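Local coordinates for NADH oxidase (Thermus thermophilus, PDB 6RVB), which reduces coenzyme A disulfide with electrons from NADH, using a bound FAD as its redox cofactor, at residues 115-120 and 132-137; 241-246 and 293-298. All blocks are in the same frame, centred on the assembly; numbering follows the deposited sequence.

Contact 1: 115-120 and 132-137; sequences ARPSLP and TLRTME. With FAD (flavin-adenine dinucleotide), chain E.
R134 reaches past P117 to A115, and each carbon of its side chain has a definable neighbour. CB lies 4.1 Å from P117 CD, and CG meets the same P117 CD at 3.9 Å. CG anti to the backbone N (chi1 -169°) brings both carbons against the proline, the two side chains crossing at an angle; the bend at chi2 (80°) then carries the chain beside the strand toward the flavin. CD comes to 4.0 Å and CZ to 4.1 Å from FAD C8M. A115 O sits oblique to the guanidinium group, and NE gives it a weak hydrogen bond, 3.4 Å long and bent to 131°. At the tip, NH1 packs on FAD C8M at 3.6 Å and makes a weak hydrogen bond to the NAD ribose, while NH2 forms a salt bridge with D281. FAD O2' lies over one guanidinium face. Beside this, P117 CG and T132 CG2 touch at 3.7 Å, their side chains crossing at about a right angle. The arginine thus belongs to both the FAD and the NAD pockets. It also packs on I243 of strand 243-245, while L133 faces helix 46-50 and T135 caps helix 136-145 by bonding D138 N.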
ATOM      1  N   ALA A 115     -22.288  -1.485  19.515  1.00 49.23           N
ATOM      2  CA  ALA A 115     -22.421  -2.942  19.761  1.00 48.26           C
ATOM      3  C   ALA A 115     -21.854  -3.359  21.133  1.00 50.20           C
ATOM      4  O   ALA A 115     -20.907  -2.697  21.640  1.00 60.76           O
ATOM      5  CB  ALA A 115     -21.774  -3.758  18.634  1.00 34.56           C
ATOM      6  N   ARG A 116     -22.432  -4.430  21.710  1.00 42.42           N
ATOM      7  CA  ARG A 116     -21.993  -5.017  22.948  1.00 44.36           C
ATOM      8  C   ARG A 116     -21.434  -6.364  22.655  1.00 50.35           C
ATOM      9  O   ARG A 116     -21.799  -6.993  21.665  1.00 49.58           O
ATOM     10  CB  ARG A 116     -23.125  -5.126  23.926  1.00 44.75           C
ATOM     11  CG  ARG A 116     -24.311  -5.839  23.421  1.00 61.04           C
ATOM     12  CD  ARG A 116     -25.292  -6.209  24.535  1.00 64.57           C
ATOM     13  NE  ARG A 116     -26.592  -5.714  24.173  1.00 71.72           N
ATOM     14  CZ  ARG A 116     -27.558  -6.443  23.638  1.00 91.47           C
ATOM     15  NH1 ARG A 116     -27.348  -7.748  23.436  1.00 76.25           N
ATOM     16  NH2 ARG A 116     -28.737  -5.849  23.317  1.00 93.87           N
ATOM     17  N   PRO A 117     -20.481  -6.815  23.473  1.00 52.68           N
ATOM     18  CA  PRO A 117     -19.900  -8.159  23.354  1.00 47.47           C
ATOM     19  C   PRO A 117     -20.944  -9.219  23.589  1.00 45.65           C
ATOM     20  O   PRO A 117     -21.787  -9.042  24.471  1.00 44.39           O
ATOM     21  CB  PRO A 117     -18.904  -8.202  24.483  1.00 39.74           C
ATOM     22  CG  PRO A 117     -19.099  -6.953  25.272  1.00 45.89           C
ATOM     23  CD  PRO A 117     -19.731  -5.972  24.399  1.00 45.06           C
ATOM     24  N   SER A 118     -20.881 -10.252  22.766  1.00 46.10           N
ATOM     25  CA  SER A 118     -21.773 -11.378  22.760  1.00 38.22           C
ATOM     26  C   SER A 118     -21.134 -12.528  23.519  1.00 56.64           C
ATOM     27  O   SER A 118     -20.307 -13.274  22.946  1.00 55.47           O
ATOM     28  CB  SER A 118     -21.941 -11.845  21.343  1.00 36.22           C
ATOM     29  OG  SER A 118     -23.219 -12.394  21.156  1.00 60.57           O
ATOM     30  N   LEU A 119     -21.557 -12.732  24.773  1.00 64.44           N
ATOM     31  CA  LEU A 119     -21.004 -13.771  25.646  1.00 57.50           C
ATOM     32  C   LEU A 119     -21.543 -15.156  25.422  1.00 57.36           C
ATOM     33  O   LEU A 119     -22.744 -15.350  25.255  1.00 59.99           O
ATOM     34  CB  LEU A 119     -21.295 -13.403  27.083  1.00 53.45           C
ATOM     35  CG  LEU A 119     -20.823 -11.999  27.282  1.00 59.84           C
ATOM     36  CD1 LEU A 119     -20.865 -11.696  28.751  1.00 42.65           C
ATOM     37  CD2 LEU A 119     -19.368 -11.766  26.580  1.00 53.75           C
ATOM     38  N   PRO A 120     -20.679 -16.163  25.530  1.00 69.34           N
ATOM     39  CA  PRO A 120     -21.250 -17.508  25.337  1.00 62.55           C
ATOM     40  C   PRO A 120     -21.828 -17.997  26.642  1.00 61.48           C
ATOM     41  O   PRO A 120     -21.509 -17.499  27.732  1.00 63.61           O
ATOM     42  CB  PRO A 120     -20.030 -18.325  25.025  1.00 56.07           C
ATOM     43  CG  PRO A 120     -18.985 -17.707  25.994  1.00 56.52           C
ATOM     44  CD  PRO A 120     -19.356 -16.217  26.187  1.00 56.10           C
ATOM     45  N   THR A 132     -14.040  -8.448  29.485  1.00 49.83           N
ATOM     46  CA  THR A 132     -14.517  -8.186  28.129  1.00 43.30           C
ATOM     47  C   THR A 132     -13.817  -6.934  27.593  1.00 47.22           C
ATOM     48  O   THR A 132     -13.358  -6.125  28.386  1.00 58.96           O
ATOM     49  CB  THR A 132     -15.964  -7.996  28.281  1.00 40.70           C
ATOM     50  OG1 THR A 132     -16.614  -9.047  27.598  1.00 42.38           O
ATOM     51  CG2 THR A 132     -16.451  -6.621  27.810  1.00 44.81           C
ATOM     52  N   LEU A 133     -13.622  -6.773  26.295  1.00 47.05           N
ATOM     53  CA  LEU A 133     -12.799  -5.607  25.865  1.00 49.89           C
ATOM     54  C   LEU A 133     -13.452  -4.809  24.831  1.00 51.82           C
ATOM     55  O   LEU A 133     -13.235  -5.045  23.668  1.00 57.78           O
ATOM     56  CB  LEU A 133     -11.496  -6.010  25.210  1.00 45.49           C
ATOM     57  CG  LEU A 133     -10.304  -5.177  25.626  1.00 47.14           C
ATOM     58  CD1 LEU A 133      -9.247  -5.094  24.529  1.00 39.15           C
ATOM     59  CD2 LEU A 133     -10.726  -3.852  26.022  1.00 43.98           C
ATOM     60  N   ARG A 134     -14.213  -3.816  25.238  1.00 53.65           N
ATOM     61  CA  ARG A 134     -15.017  -3.044  24.294  1.00 50.74           C
ATOM     62  C   ARG A 134     -15.006  -1.540  24.582  1.00 49.24           C
ATOM     63  O   ARG A 134     -15.139  -0.755  23.687  1.00 55.21           O
ATOM     64  CB  ARG A 134     -16.440  -3.583  24.297  1.00 49.72           C
ATOM     65  CG  ARG A 134     -17.365  -3.097  23.232  1.00 52.69           C
ATOM     66  CD  ARG A 134     -17.111  -3.830  21.950  1.00 63.26           C
ATOM     67  NE  ARG A 134     -17.591  -3.052  20.825  1.00 58.62           N
ATOM     68  CZ  ARG A 134     -17.110  -3.197  19.609  1.00 74.73           C
ATOM     69  NH1 ARG A 134     -16.142  -4.142  19.373  1.00 62.83           N
ATOM     70  NH2 ARG A 134     -17.620  -2.401  18.663  1.00 76.79           N
ATOM     71  N   THR A 135     -14.818  -1.115  25.817  1.00 45.88           N
ATOM     72  CA  THR A 135     -15.075   0.277  26.176  1.00 46.22           C
ATOM     73  C   THR A 135     -13.964   0.819  27.020  1.00 49.96           C
ATOM     74  O   THR A 135     -13.095   0.063  27.429  1.00 47.11           O
ATOM     75  CB  THR A 135     -16.309   0.346  27.036  1.00 52.12           C
ATOM     76  OG1 THR A 135     -16.039  -0.293  28.291  1.00 54.65           O
ATOM     77  CG2 THR A 135     -17.389  -0.411  26.421  1.00 35.59           C
ATOM     78  N   MET A 136     -13.971   2.111  27.336  1.00 53.17           N
ATOM     79  CA  MET A 136     -12.847   2.632  28.116  1.00 47.57           C
ATOM     80  C   MET A 136     -12.921   2.045  29.489  1.00 50.10           C
ATOM     81  O   MET A 136     -11.939   1.810  30.114  1.00 51.33           O
ATOM     82  CB  MET A 136     -12.789   4.129  28.142  1.00 44.38           C
ATOM     83  CG  MET A 136     -12.654   4.720  26.788  1.00 54.76           C
ATOM     84  SD  MET A 136     -10.944   5.082  26.347  1.00 65.08           S
ATOM     85  CE  MET A 136     -10.566   6.162  27.778  1.00 54.41           C
ATOM     86  N   GLU A 137     -14.110   1.746  29.955  1.00 51.62           N
ATOM     87  CA  GLU A 137     -14.225   1.233  31.292  1.00 51.85           C
ATOM     88  C   GLU A 137     -13.619  -0.129  31.349  1.00 53.19           C
ATOM     89  O   GLU A 137     -12.896  -0.434  32.289  1.00 52.50           O
ATOM     90  CB  GLU A 137     -15.685   1.209  31.710  1.00 55.47           C
ATOM     91  CG  GLU A 137     -16.295   2.614  32.111  1.00 64.79           C
ATOM     92  CD  GLU A 137     -16.686   3.570  30.911  1.00 75.88           C
ATOM     93  OE1 GLU A 137     -16.833   3.127  29.722  1.00 61.46           O
ATOM     94  OE2 GLU A 137     -16.846   4.797  31.186  1.00 68.30           O
TER
HETATM   95  PA  FAD E 501     -19.423   2.201  19.838  1.00117.22           P
HETATM   96  O1A FAD E 501     -19.785   0.676  20.241  1.00 82.62           O
HETATM   97  O2A FAD E 501     -17.969   2.661  19.597  1.00 89.28           O
HETATM   98  O5B FAD E 501     -20.076   3.266  20.941  1.00 90.85           O
HETATM   99  C5B FAD E 501     -21.478   3.212  21.373  1.00 84.64           C
HETATM  100  C4B FAD E 501     -21.699   3.997  22.667  1.00 75.68           C
HETATM  101  O4B FAD E 501     -23.059   4.395  22.657  1.00 65.78           O
HETATM  102  C3B FAD E 501     -21.361   3.172  23.898  1.00 72.84           C
HETATM  103  O3B FAD E 501     -20.273   3.756  24.701  1.00 70.75           O
HETATM  104  C2B FAD E 501     -22.635   3.250  24.622  1.00 71.75           C
HETATM  105  O2B FAD E 501     -22.160   3.578  25.930  1.00 80.19           O
HETATM  106  C1B FAD E 501     -23.490   4.366  23.947  1.00 68.02           C
HETATM  107  N9A FAD E 501     -24.939   3.977  24.034  1.00 78.15           N
HETATM  108  C8A FAD E 501     -25.476   2.740  23.768  1.00 65.47           C
HETATM  109  N7A FAD E 501     -26.794   2.658  24.098  1.00 57.27           N
HETATM  110  C5A FAD E 501     -27.138   3.880  24.574  1.00 68.23           C
HETATM  111  C6A FAD E 501     -28.413   4.460  25.084  1.00 63.20           C
HETATM  112  N6A FAD E 501     -29.520   3.660  25.067  1.00 60.40           N
HETATM  113  N1A FAD E 501     -28.376   5.752  25.515  1.00 56.31           N
HETATM  114  C2A FAD E 501     -27.200   6.488  25.455  1.00 64.23           C
HETATM  115  N3A FAD E 501     -25.972   6.063  25.005  1.00 58.45           N
HETATM  116  C4A FAD E 501     -25.916   4.762  24.549  1.00 69.21           C
HETATM  117  N1  FAD E 501     -12.077  -0.901  14.087  1.00 80.98           N
HETATM  118  C2  FAD E 501     -11.221  -0.757  13.025  1.00 72.25           C
HETATM  119  O2  FAD E 501     -11.630  -0.255  11.935  1.00 61.76           O
HETATM  120  N3  FAD E 501      -9.933  -1.128  13.159  1.00 76.91           N
HETATM  121  C4  FAD E 501      -9.386  -1.621  14.325  1.00 92.14           C
HETATM  122  O4  FAD E 501      -8.150  -1.966  14.463  1.00 92.95           O
HETATM  123  C4X FAD E 501     -10.267  -1.755  15.528  1.00 84.95           C
HETATM  124  N5  FAD E 501      -9.735  -2.233  16.710  1.00 80.23           N
HETATM  125  C5X FAD E 501     -10.595  -2.361  17.771  1.00 87.35           C
HETATM  126  C6  FAD E 501     -10.108  -2.863  19.004  1.00 76.29           C
HETATM  127  C7  FAD E 501     -10.962  -2.991  20.118  1.00 69.79           C
HETATM  128  C7M FAD E 501     -10.384  -3.524  21.399  1.00 59.29           C
HETATM  129  C8  FAD E 501     -12.416  -2.586  20.019  1.00 69.42           C
HETATM  130  C8M FAD E 501     -13.381  -2.703  21.169  1.00 58.68           C
HETATM  131  C9  FAD E 501     -12.918  -2.111  18.788  1.00 88.35           C
HETATM  132  C9A FAD E 501     -12.088  -1.967  17.640  1.00 93.97           C
HETATM  133  N10 FAD E 501     -12.627  -1.441  16.403  1.00 84.55           N
HETATM  134  C10 FAD E 501     -11.708  -1.347  15.325  1.00 79.95           C
HETATM  135  C1' FAD E 501     -14.054  -1.099  16.217  1.00 76.74           C
HETATM  136  C2' FAD E 501     -14.499   0.204  16.802  1.00 77.88           C
HETATM  137  O2' FAD E 501     -14.487   0.148  18.221  1.00 82.93           O
HETATM  138  C3' FAD E 501     -15.932   0.472  16.436  1.00 71.57           C
HETATM  139  O3' FAD E 501     -16.175   0.074  15.093  1.00 53.38           O
HETATM  140  C4' FAD E 501     -16.100   1.992  16.626  1.00 75.99           C
HETATM  141  O4' FAD E 501     -15.764   2.525  17.956  1.00 70.82           O
HETATM  142  C5' FAD E 501     -17.454   2.492  16.086  1.00 71.54           C
HETATM  143  O5' FAD E 501     -18.509   2.414  17.037  1.00 69.02           O
HETATM  144  P   FAD E 501     -19.855   3.308  17.050  1.00 58.16           P
HETATM  145  O1P FAD E 501     -19.520   4.783  17.187  1.00 64.90           O
HETATM  146  O2P FAD E 501     -21.086   2.850  16.233  1.00 58.43           O
HETATM  147  O3P FAD E 501     -20.280   2.797  18.530  1.00 92.69           O

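Contact 2: 241-246 and 293-298; sequences TGIRPN and PYWLPL. With NAD (nicotinamide-adenine-dinucleotide), chain F.
W295 and I243 are set against each other by their first torsions: chi1 of -177° swings the W295 indole away from its own backbone N, while I243 holds CG1 between the backbone N and the carbonyl carbon (chi1 50°), 3.7 Å from W295 CH2. The site is where an inverse gamma turn centred on P297 faces strand 243-245, in the two-dinucleotide-fold architecture of the pyridine nucleotide-disulfide oxidoreductases. The indole is sandwiched by prolines. Over one face P245 CD makes a CH-pi contact, 4.0 Å from the centroid of the six-membered ring and 22° off its normal; over the opposite face lies CG of P297. At the ring edge, near the plane, I243 O approaches CZ3 at 3.7 Å. D281 O accepts a hydrogen bond from W295 NE1, which, with the two prolines, probably limits rotation of the indole. With W295 replaced by an alanine, P245 and P297 would probably face each other across a gap and D281 O would lose its indole donor. I243 CD1 spans from P297 CB, at 4.0 Å, to NAD C4D, at 3.8 Å. G242 N adds a weak hydrogen bond to the NAD pyrophosphate; at its backbone angles a side chain would collide with T241 O, so glycine is needed. The turn closes through L298 N to L296 O, and P297 O accepts a hydrogen bond from NAD O2D at 2.7 Å.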
ATOM      1  N   THR A 241     -15.314 -13.072  21.932  1.00 44.39           N
ATOM      2  CA  THR A 241     -16.120 -14.072  21.286  1.00 43.84           C
ATOM      3  C   THR A 241     -17.149 -13.396  20.391  1.00 43.80           C
ATOM      4  O   THR A 241     -18.174 -14.012  20.028  1.00 43.53           O
ATOM      5  CB  THR A 241     -16.943 -14.954  22.341  1.00 48.30           C
ATOM      6  OG1 THR A 241     -17.433 -14.086  23.366  1.00 57.47           O
ATOM      7  CG2 THR A 241     -16.122 -16.020  22.992  1.00 39.97           C
ATOM      8  N   GLY A 242     -16.921 -12.136  20.072  1.00 41.38           N
ATOM      9  CA  GLY A 242     -17.834 -11.494  19.163  1.00 42.47           C
ATOM     10  C   GLY A 242     -18.768 -10.451  19.730  1.00 45.75           C
ATOM     11  O   GLY A 242     -18.970 -10.341  20.906  1.00 38.67           O
ATOM     12  N   ILE A 243     -19.361  -9.666  18.848  1.00 45.61           N
ATOM     13  CA  ILE A 243     -20.209  -8.584  19.289  1.00 41.67           C
ATOM     14  C   ILE A 243     -21.491  -8.707  18.539  1.00 40.16           C
ATOM     15  O   ILE A 243     -21.590  -9.470  17.646  1.00 41.47           O
ATOM     16  CB  ILE A 243     -19.601  -7.246  18.949  1.00 45.60           C
ATOM     17  CG1 ILE A 243     -19.189  -7.212  17.488  1.00 40.65           C
ATOM     18  CG2 ILE A 243     -18.328  -7.012  19.714  1.00 48.48           C
ATOM     19  CD1 ILE A 243     -18.574  -5.956  17.064  1.00 36.53           C
ATOM     20  N   ARG A 244     -22.517  -8.014  18.975  1.00 49.61           N
ATOM     21  CA  ARG A 244     -23.811  -7.999  18.314  1.00 42.37           C
ATOM     22  C   ARG A 244     -24.219  -6.511  18.455  1.00 47.85           C
ATOM     23  O   ARG A 244     -23.796  -5.776  19.347  1.00 48.36           O
ATOM     24  CB  ARG A 244     -24.774  -8.948  19.020  1.00 47.11           C
ATOM     25  CG  ARG A 244     -25.385  -8.413  20.478  1.00 69.62           C
ATOM     26  CD  ARG A 244     -26.807  -9.028  20.958  1.00 83.24           C
ATOM     27  NE  ARG A 244     -26.683 -10.501  21.148  1.00106.70           N
ATOM     28  CZ  ARG A 244     -27.008 -11.216  22.243  1.00108.12           C
ATOM     29  NH1 ARG A 244     -27.548 -10.654  23.330  1.00 90.96           N
ATOM     30  NH2 ARG A 244     -26.778 -12.532  22.252  1.00 86.82           N
ATOM     31  N   PRO A 245     -25.022  -6.018  17.557  1.00 45.12           N
ATOM     32  CA  PRO A 245     -25.432  -4.613  17.664  1.00 47.20           C
ATOM     33  C   PRO A 245     -26.442  -4.299  18.754  1.00 48.21           C
ATOM     34  O   PRO A 245     -27.263  -5.136  19.136  1.00 55.89           O
ATOM     35  CB  PRO A 245     -26.086  -4.362  16.343  1.00 41.07           C
ATOM     36  CG  PRO A 245     -26.626  -5.663  15.990  1.00 42.48           C
ATOM     37  CD  PRO A 245     -25.682  -6.709  16.463  1.00 34.87           C
ATOM     38  N   ASN A 246     -26.359  -3.067  19.248  1.00 49.90           N
ATOM     39  CA  ASN A 246     -27.294  -2.503  20.209  1.00 48.00           C
ATOM     40  C   ASN A 246     -28.605  -1.950  19.683  1.00 49.55           C
ATOM     41  O   ASN A 246     -28.873  -0.764  19.729  1.00 51.77           O
ATOM     42  CB  ASN A 246     -26.579  -1.463  20.983  1.00 39.66           C
ATOM     43  CG  ASN A 246     -25.783  -2.053  22.010  1.00 52.72           C
ATOM     44  OD1 ASN A 246     -26.203  -3.031  22.626  1.00 65.69           O
ATOM     45  ND2 ASN A 246     -24.596  -1.523  22.216  1.00 54.31           N
ATOM     46  N   PRO A 293     -27.331  -5.983   1.888  1.00 45.44           N
ATOM     47  CA  PRO A 293     -26.897  -5.441   3.168  1.00 47.17           C
ATOM     48  C   PRO A 293     -26.098  -6.453   3.960  1.00 44.82           C
ATOM     49  O   PRO A 293     -26.286  -7.660   3.823  1.00 43.03           O
ATOM     50  CB  PRO A 293     -28.219  -5.198   3.872  1.00 46.62           C
ATOM     51  CG  PRO A 293     -29.153  -5.064   2.844  1.00 38.43           C
ATOM     52  CD  PRO A 293     -28.785  -5.974   1.791  1.00 47.99           C
ATOM     53  N   TYR A 294     -25.268  -5.914   4.827  1.00 46.31           N
ATOM     54  CA  TYR A 294     -24.186  -6.639   5.441  1.00 45.21           C
ATOM     55  C   TYR A 294     -23.766  -5.902   6.745  1.00 44.48           C
ATOM     56  O   TYR A 294     -24.044  -4.752   6.877  1.00 45.40           O
ATOM     57  CB  TYR A 294     -23.074  -6.692   4.416  1.00 34.46           C
ATOM     58  CG  TYR A 294     -21.959  -7.540   4.820  1.00 44.89           C
ATOM     59  CD1 TYR A 294     -22.007  -8.927   4.712  1.00 48.64           C
ATOM     60  CD2 TYR A 294     -20.871  -6.972   5.367  1.00 46.48           C
ATOM     61  CE1 TYR A 294     -20.964  -9.717   5.183  1.00 48.06           C
ATOM     62  CE2 TYR A 294     -19.825  -7.726   5.796  1.00 58.26           C
ATOM     63  CZ  TYR A 294     -19.848  -9.104   5.724  1.00 56.81           C
ATOM     64  OH  TYR A 294     -18.697  -9.730   6.190  1.00 53.52           O
ATOM     65  N   TRP A 295     -23.158  -6.538   7.727  1.00 37.30           N
ATOM     66  CA  TRP A 295     -22.847  -5.811   8.917  1.00 36.70           C
ATOM     67  C   TRP A 295     -21.388  -5.755   9.028  1.00 40.62           C
ATOM     68  O   TRP A 295     -20.787  -6.747   9.181  1.00 55.94           O
ATOM     69  CB  TRP A 295     -23.449  -6.478  10.172  1.00 35.34           C
ATOM     70  CG  TRP A 295     -23.230  -5.720  11.464  1.00 32.98           C
ATOM     71  CD1 TRP A 295     -23.368  -4.406  11.631  1.00 37.89           C
ATOM     72  CD2 TRP A 295     -22.868  -6.244  12.761  1.00 41.42           C
ATOM     73  NE1 TRP A 295     -23.073  -4.038  12.897  1.00 37.07           N
ATOM     74  CE2 TRP A 295     -22.780  -5.153  13.630  1.00 42.02           C
ATOM     75  CE3 TRP A 295     -22.593  -7.513  13.271  1.00 27.05           C
ATOM     76  CZ2 TRP A 295     -22.439  -5.286  14.922  1.00 39.42           C
ATOM     77  CZ3 TRP A 295     -22.245  -7.598  14.540  1.00 31.74           C
ATOM     78  CH2 TRP A 295     -22.139  -6.509  15.341  1.00 36.45           C
ATOM     79  N   LEU A 296     -20.789  -4.596   8.942  1.00 44.35           N
ATOM     80  CA  LEU A 296     -19.356  -4.499   8.985  1.00 35.10           C
ATOM     81  C   LEU A 296     -18.911  -3.445  10.070  1.00 41.20           C
ATOM     82  O   LEU A 296     -18.542  -2.330   9.766  1.00 42.61           O
ATOM     83  CB  LEU A 296     -18.856  -4.200   7.566  1.00 30.26           C
ATOM     84  CG  LEU A 296     -17.400  -3.886   7.373  1.00 36.34           C
ATOM     85  CD1 LEU A 296     -16.757  -5.209   7.461  1.00 26.80           C
ATOM     86  CD2 LEU A 296     -17.234  -3.373   6.060  1.00 36.78           C
ATOM     87  N   PRO A 297     -18.922  -3.837  11.351  1.00 39.64           N
ATOM     88  CA  PRO A 297     -18.578  -2.967  12.458  1.00 35.31           C
ATOM     89  C   PRO A 297     -17.155  -2.569  12.582  1.00 37.83           C
ATOM     90  O   PRO A 297     -16.546  -2.867  13.583  1.00 49.56           O
ATOM     91  CB  PRO A 297     -18.911  -3.811  13.654  1.00 37.60           C
ATOM     92  CG  PRO A 297     -19.758  -4.836  13.213  1.00 37.51           C
ATOM     93  CD  PRO A 297     -19.407  -5.129  11.820  1.00 34.00           C
ATOM     94  N   LEU A 298     -16.639  -1.848  11.618  1.00 40.21           N
ATOM     95  CA  LEU A 298     -15.305  -1.260  11.728  1.00 42.00           C
ATOM     96  C   LEU A 298     -15.418   0.209  11.945  1.00 44.58           C
ATOM     97  O   LEU A 298     -16.435   0.777  11.657  1.00 50.40           O
ATOM     98  CB  LEU A 298     -14.507  -1.496  10.448  1.00 38.77           C
ATOM     99  CG  LEU A 298     -14.453  -2.989  10.146  1.00 36.97           C
ATOM    100  CD1 LEU A 298     -14.163  -3.156   8.784  1.00 32.97           C
ATOM    101  CD2 LEU A 298     -13.451  -3.701  10.959  1.00 42.06           C
TER
HETATM  102  PA  NAD F 502     -14.942 -12.288  16.157  1.00 39.40           P
HETATM  103  O1A NAD F 502     -14.046 -11.621  15.141  1.00 44.89           O
HETATM  104  O2A NAD F 502     -16.289 -12.651  15.804  1.00 45.18           O
HETATM  105  O5B NAD F 502     -14.248 -13.645  16.727  1.00 67.72           O
HETATM  106  C5B NAD F 502     -14.031 -14.956  16.099  1.00 75.24           C
HETATM  107  C4B NAD F 502     -14.614 -16.147  16.934  1.00 53.48           C
HETATM  108  O4B NAD F 502     -14.486 -17.596  16.935  1.00 40.38           O
HETATM  109  C3B NAD F 502     -14.053 -15.794  18.220  1.00 49.26           C
HETATM  110  O3B NAD F 502     -14.699 -14.604  18.423  1.00 54.82           O
HETATM  111  C2B NAD F 502     -14.650 -16.896  19.037  1.00 52.79           C
HETATM  112  O2B NAD F 502     -15.760 -16.785  19.917  1.00 59.40           O
HETATM  113  C1B NAD F 502     -15.283 -17.812  18.106  1.00 46.51           C
HETATM  114  N9A NAD F 502     -15.101 -18.618  19.378  1.00 65.64           N
HETATM  115  C8A NAD F 502     -13.945 -19.206  19.962  1.00 70.41           C
HETATM  116  N7A NAD F 502     -14.143 -19.856  21.165  1.00 48.98           N
HETATM  117  C5A NAD F 502     -15.434 -19.656  21.378  1.00 49.26           C
HETATM  118  C6A NAD F 502     -16.101 -20.110  22.432  1.00 44.70           C
HETATM  119  N6A NAD F 502     -15.351 -20.771  23.227  1.00 45.89           N
HETATM  120  N1A NAD F 502     -17.427 -19.823  22.579  1.00 53.95           N
HETATM  121  C2A NAD F 502     -17.982 -19.035  21.555  1.00 75.34           C
HETATM  122  N3A NAD F 502     -17.287 -18.524  20.453  1.00 39.76           N
HETATM  123  C4A NAD F 502     -16.034 -18.865  20.363  1.00 47.80           C
HETATM  124  O3  NAD F 502     -15.132 -11.249  17.307  1.00 49.52           O
HETATM  125  PN  NAD F 502     -14.136 -10.167  17.981  1.00 47.31           P
HETATM  126  O1N NAD F 502     -14.819 -10.005  19.358  1.00 45.87           O
HETATM  127  O2N NAD F 502     -12.715 -10.516  17.924  1.00 47.46           O
HETATM  128  O5D NAD F 502     -14.282  -8.986  16.929  1.00 39.17           O
HETATM  129  C5D NAD F 502     -14.518  -7.668  17.365  1.00 64.14           C
HETATM  130  C4D NAD F 502     -14.950  -6.654  16.295  1.00 58.14           C
HETATM  131  O4D NAD F 502     -14.603  -5.278  16.596  1.00 61.09           O
HETATM  132  C3D NAD F 502     -14.291  -7.063  15.001  1.00 68.29           C
HETATM  133  O3D NAD F 502     -15.010  -8.028  14.204  1.00 82.46           O
HETATM  134  C2D NAD F 502     -14.231  -5.704  14.375  1.00 71.48           C
HETATM  135  O2D NAD F 502     -15.506  -5.357  13.966  1.00 76.44           O
HETATM  136  C1D NAD F 502     -13.908  -4.769  15.508  1.00 62.96           C
HETATM  137  N1N NAD F 502     -12.438  -4.951  15.585  1.00 71.16           N
HETATM  138  C2N NAD F 502     -11.676  -4.691  14.450  1.00 83.83           C
HETATM  139  C3N NAD F 502     -10.271  -4.850  14.399  1.00 83.00           C
HETATM  140  C7N NAD F 502      -9.460  -4.546  13.137  1.00 76.04           C
HETATM  141  O7N NAD F 502     -10.041  -4.421  11.859  1.00 68.52           O
HETATM  142  N7N NAD F 502      -8.132  -4.417  13.241  1.00 69.47           N
HETATM  143  C4N NAD F 502      -9.618  -5.288  15.564  1.00 71.17           C
HETATM  144  C5N NAD F 502     -10.367  -5.570  16.693  1.00 74.16           C
HETATM  145  C6N NAD F 502     -11.767  -5.406  16.686  1.00 75.82           C

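How the contacts relate
From the N terminus, the chain leaves strand 108-111 of the parallel sheet beside FAD and enters strand 115-117. Contact 1 closes a short loop of 11 residues, which includes strand 130-131 at the edge of the second parallel sheet. After that sheet is completed by strand 236-239, strand 243-245 opens contact 2, whose 46-residue loop takes in strand 276-278 of the first sheet. The two contacts are in series, neither nested nor crossed. They meet where strands 115-117 and 243-245 run antiparallel, with a probable hydrogen bond R116 O to R244 N (3.0 Å); the pairing continues one step past the strands, S118 N to G242 O (2.7 Å). This pair joins the outward and return connections between the two parallel sheets.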